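Local coordinates for uncharacterized conserved protein (Ruegeria pomeroyi DSS-3, PDB 3IUS) that is of unknown function but belongs to the NAD-dependent epimerase/dehydratase family and so probably binds NAD on a Rossmann fold, at residues 61-71 with 91-101. Numbering follows the deposited sequence.
Sequences LDGVTHLLIST and RAAQFRWVGYL
L67 bonds through its backbone to both W97 and G99 of the facing strand as strands 66-69 and 97-101 run parallel, their axes 4.7 Å apart. T65 O accepts from R96 N, L67 N gives to W97 O, L67 O takes G99 N at 2.8 Å, I69 N reaches G99 O, and L101 N closes on I69 O.

Side chains pack on both faces. On that of L67 and V98, branched L67 lays CD2 over one face of the F95 ring, a CH-pi contact 4.1 Å from the centroid, and CB against V98; I69 CG2 meets the Y100 ring at its edge. On the other face H66 CD2 meets W97 CB at 3.5 Å. W97, with CG anti to its backbone N (chi1 -180°), lays its broad indole forward over G99 N, near the ring's rim, where a CB on G99 would strike CH2, so glycine suits the site. W97 NE1 is satisfied by S195.

At one end R91, long and extended from CG to NE, packs CD and one guanidinium face on L61 CB; within its own segment, NH1 bonds in plane to a lone pair of OE1 in the modelled conformer of Q94, at 2.7 Å. Cut back to alanine, R91 would probably lose its cover over L61 and, in this conformer, leave Q94 OE1 without its donor. At the other end, one water bridges T71 O and Y100 OH.

With helix 79-90 packing on L67 and I69, the pair forms a beta-alpha-beta unit of the Rossmann-type sheet, whose strand 7-11 flanks 66-69 on its other side.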
loop_
_atom_site.group_PDB
_atom_site.type_symbol
_atom_site.label_atom_id
_atom_site.label_comp_id
_atom_site.label_asym_id
_atom_site.label_seq_id
_atom_site.Cartn_x
_atom_site.Cartn_y
_atom_site.Cartn_z
ATOM N N LEU A 61 7.719 -12.644 19.488
ATOM C CA LEU A 61 8.760 -11.938 18.751
ATOM C C LEU A 61 10.055 -12.729 18.755
ATOM O O LEU A 61 11.058 -12.288 18.197
ATOM C CB LEU A 61 8.994 -10.543 19.339
ATOM C CG LEU A 61 7.859 -9.540 19.138
ATOM C CD1 LEU A 61 8.105 -8.255 19.921
ATOM C CD2 LEU A 61 7.677 -9.248 17.657
ATOM N N ASP A 62 10.034 -13.901 19.381
ATOM C CA ASP A 62 11.228 -14.735 19.433
ATOM C C ASP A 62 11.662 -15.185 18.047
ATOM O O ASP A 62 10.864 -15.732 17.275
ATOM C CB ASP A 62 11.022 -15.961 20.319
ATOM C CG ASP A 62 12.294 -16.774 20.475
ATOM O OD1 ASP A 62 13.305 -16.206 20.944
ATOM O OD2 ASP A 62 12.289 -17.972 20.119
ATOM N N GLY A 63 12.934 -14.960 17.740
ATOM C CA GLY A 63 13.492 -15.363 16.463
ATOM C C GLY A 63 13.089 -14.500 15.279
ATOM O O GLY A 63 13.479 -14.780 14.145
ATOM N N VAL A 64 12.311 -13.450 15.532
ATOM C CA VAL A 64 11.873 -12.558 14.459
ATOM C C VAL A 64 12.973 -11.564 14.070
ATOM O O VAL A 64 13.511 -10.856 14.930
ATOM C CB VAL A 64 10.604 -11.777 14.850
ATOM C CG1 VAL A 64 10.253 -10.754 13.773
ATOM C CG2 VAL A 64 9.442 -12.727 15.097
ATOM N N THR A 65 13.298 -11.519 12.778
ATOM C CA THR A 65 14.354 -10.633 12.275
ATOM C C THR A 65 13.780 -9.446 11.506
ATOM O O THR A 65 14.392 -8.384 11.416
ATOM C CB THR A 65 15.361 -11.391 11.360
ATOM O OG1 THR A 65 14.669 -11.955 10.236
ATOM C CG2 THR A 65 16.059 -12.500 12.124
ATOM N N HIS A 66 12.592 -9.633 10.950
ATOM C CA HIS A 66 11.980 -8.610 10.129
ATOM C C HIS A 66 10.536 -8.410 10.569
ATOM O O HIS A 66 9.831 -9.378 10.854
ATOM C CB HIS A 66 12.024 -9.020 8.656
ATOM C CG HIS A 66 13.406 -9.082 8.081
ATOM N ND1 HIS A 66 14.332 -10.029 8.464
ATOM C CD2 HIS A 66 14.014 -8.323 7.140
ATOM C CE1 HIS A 66 15.453 -9.844 7.793
ATOM N NE2 HIS A 66 15.290 -8.811 6.986
ATOM N N LEU A 67 10.115 -7.149 10.631
ATOM C CA LEU A 67 8.727 -6.786 10.919
ATOM C C LEU A 67 8.093 -6.064 9.738
ATOM O O LEU A 67 8.689 -5.156 9.163
ATOM C CB LEU A 67 8.666 -5.867 12.140
ATOM C CG LEU A 67 8.088 -6.355 13.463
ATOM C CD1 LEU A 67 8.477 -7.794 13.751
ATOM C CD2 LEU A 67 8.507 -5.417 14.600
ATOM N N LEU A 68 6.880 -6.466 9.377
ATOM C CA LEU A 68 6.106 -5.736 8.382
ATOM C C LEU A 68 4.743 -5.376 8.978
ATOM O O LEU A 68 4.123 -6.194 9.660
ATOM C CB LEU A 68 5.939 -6.564 7.108
ATOM C CG LEU A 68 5.087 -5.921 6.006
ATOM C CD1 LEU A 68 5.772 -4.676 5.437
ATOM C CD2 LEU A 68 4.770 -6.917 4.895
ATOM N N ILE A 69 4.288 -4.154 8.732
ATOM C CA ILE A 69 3.028 -3.673 9.298
ATOM C C ILE A 69 2.076 -3.179 8.221
ATOM O O ILE A 69 2.346 -2.170 7.573
ATOM C CB ILE A 69 3.269 -2.507 10.270
ATOM C CG1 ILE A 69 4.377 -2.854 11.269
ATOM C CG2 ILE A 69 1.971 -2.102 10.961
ATOM C CD1 ILE A 69 3.984 -3.879 12.289
ATOM N N SER A 70 0.962 -3.886 8.039
ATOM C CA SER A 70 -0.068 -3.493 7.080
ATOM C C SER A 70 -1.313 -2.967 7.791
ATOM O O SER A 70 -2.299 -2.607 7.150
ATOM C CB SER A 70 -0.473 -4.687 6.199
ATOM O OG SER A 70 0.598 -5.152 5.397
ATOM N N THR A 71 -1.268 -2.929 9.117
ATOM C CA THR A 71 -2.445 -2.599 9.917
ATOM C C THR A 71 -2.779 -1.109 9.863
ATOM O O THR A 71 -1.939 -0.274 10.170
ATOM C CB THR A 71 -2.249 -3.017 11.386
ATOM O OG1 THR A 71 -1.144 -2.296 11.946
ATOM C CG2 THR A 71 -1.966 -4.507 11.479
ATOM N N ARG A 91 13.126 -4.790 22.060
ATOM C CA ARG A 91 13.841 -5.712 21.171
ATOM C C ARG A 91 14.392 -5.047 19.902
ATOM O O ARG A 91 14.772 -5.735 18.956
ATOM C CB ARG A 91 12.926 -6.869 20.755
ATOM C CG ARG A 91 12.525 -7.823 21.867
ATOM C CD ARG A 91 11.469 -8.788 21.341
ATOM N NE ARG A 91 11.117 -9.841 22.289
ATOM C CZ ARG A 91 11.591 -11.081 22.242
ATOM N NH1 ARG A 91 12.449 -11.432 21.292
ATOM N NH2 ARG A 91 11.207 -11.972 23.146
ATOM N N ALA A 92 14.429 -3.718 19.884
ATOM C CA ALA A 92 14.800 -2.969 18.678
ATOM C C ALA A 92 16.041 -3.500 17.962
ATOM O O ALA A 92 16.057 -3.616 16.738
ATOM C CB ALA A 92 14.974 -1.493 19.006
ATOM N N ALA A 93 17.073 -3.828 18.734
ATOM C CA ALA A 93 18.361 -4.226 18.177
ATOM C C ALA A 93 18.377 -5.616 17.535
ATOM O O ALA A 93 19.313 -5.954 16.812
ATOM C CB ALA A 93 19.452 -4.117 19.241
ATOM N N GLN A 94 17.347 -6.422 17.775
ATOM C CA GLN A 94 17.359 -7.766 17.212
ATOM C C GLN A 94 16.789 -7.800 15.797
ATOM O O GLN A 94 16.986 -8.770 15.069
ATOM C CB GLN A 94 16.658 -8.768 18.131
ATOM C CG GLN A 94 15.166 -8.592 18.246
ATOM C CD GLN A 94 14.602 -9.306 19.455
ATOM O OE1 GLN A 94 13.545 -9.925 19.383
ATOM N NE2 GLN A 94 15.314 -9.226 20.580
ATOM N N PHE A 95 16.111 -6.728 15.397
ATOM C CA PHE A 95 15.568 -6.658 14.050
ATOM C C PHE A 95 16.602 -6.130 13.074
ATOM O O PHE A 95 17.434 -5.293 13.423
ATOM C CB PHE A 95 14.325 -5.763 14.005
ATOM C CG PHE A 95 13.261 -6.154 14.992
ATOM C CD1 PHE A 95 12.591 -7.362 14.866
ATOM C CD2 PHE A 95 12.931 -5.314 16.041
ATOM C CE1 PHE A 95 11.609 -7.727 15.775
ATOM C CE2 PHE A 95 11.952 -5.670 16.954
ATOM C CZ PHE A 95 11.290 -6.879 16.820
ATOM N N ARG A 96 16.555 -6.627 11.847
ATOM C CA ARG A 96 17.402 -6.104 10.785
ATOM C C ARG A 96 16.633 -5.073 9.971
ATOM O O ARG A 96 17.218 -4.214 9.316
ATOM C CB ARG A 96 17.887 -7.231 9.871
ATOM C CG ARG A 96 18.529 -6.740 8.583
ATOM C CD ARG A 96 19.066 -7.887 7.744
ATOM N NE ARG A 96 19.561 -7.431 6.449
ATOM C CZ ARG A 96 20.707 -6.782 6.276
ATOM N NH1 ARG A 96 21.474 -6.501 7.318
ATOM N NH2 ARG A 96 21.081 -6.407 5.060
ATOM N N TRP A 97 15.311 -5.155 10.028
ATOM C CA TRP A 97 14.495 -4.336 9.158
ATOM C C TRP A 97 13.062 -4.317 9.657
ATOM O O TRP A 97 12.524 -5.347 10.053
ATOM C CB TRP A 97 14.563 -4.922 7.752
ATOM C CG TRP A 97 13.778 -4.211 6.693
ATOM C CD1 TRP A 97 14.235 -3.248 5.837
ATOM C CD2 TRP A 97 12.410 -4.446 6.337
ATOM N NE1 TRP A 97 13.228 -2.860 4.979
ATOM C CE2 TRP A 97 12.098 -3.578 5.271
ATOM C CE3 TRP A 97 11.417 -5.298 6.822
ATOM C CZ2 TRP A 97 10.834 -3.545 4.675
ATOM C CZ3 TRP A 97 10.159 -5.259 6.235
ATOM C CH2 TRP A 97 9.884 -4.391 5.172
ATOM N N VAL A 98 12.472 -3.128 9.670
ATOM C CA VAL A 98 11.057 -2.968 9.970
ATOM C C VAL A 98 10.421 -2.106 8.892
ATOM O O VAL A 98 10.933 -1.041 8.558
ATOM C CB VAL A 98 10.841 -2.306 11.344
ATOM C CG1 VAL A 98 9.368 -1.964 11.540
ATOM C CG2 VAL A 98 11.370 -3.205 12.469
ATOM N N GLY A 99 9.305 -2.560 8.334
ATOM C CA GLY A 99 8.631 -1.778 7.323
ATOM C C GLY A 99 7.224 -1.406 7.751
ATOM O O GLY A 99 6.427 -2.280 8.087
ATOM N N TYR A 100 6.931 -0.110 7.768
ATOM C CA TYR A 100 5.572 0.352 8.008
ATOM C C TYR A 100 4.941 0.766 6.695
ATOM O O TYR A 100 5.463 1.634 5.997
ATOM C CB TYR A 100 5.530 1.524 8.996
ATOM C CG TYR A 100 4.130 2.072 9.172
ATOM C CD1 TYR A 100 3.153 1.332 9.828
ATOM C CD2 TYR A 100 3.777 3.316 8.662
ATOM C CE1 TYR A 100 1.866 1.811 9.976
ATOM C CE2 TYR A 100 2.495 3.806 8.809
ATOM C CZ TYR A 100 1.544 3.051 9.472
ATOM O OH TYR A 100 0.265 3.529 9.616
ATOM N N LEU A 101 3.819 0.142 6.348
ATOM C CA LEU A 101 3.095 0.541 5.155
ATOM C C LEU A 101 2.180 1.725 5.466
ATOM O O LEU A 101 1.257 1.622 6.282
ATOM C CB LEU A 101 2.308 -0.629 4.564
ATOM C CG LEU A 101 3.139 -1.855 4.155
ATOM C CD1 LEU A 101 2.255 -2.909 3.490
ATOM C CD2 LEU A 101 4.297 -1.466 3.240
HETATM O O HOH W 1 -1.121 2.001 11.526
HETATM O O HOH W 2 -0.316 -0.108 7.552
#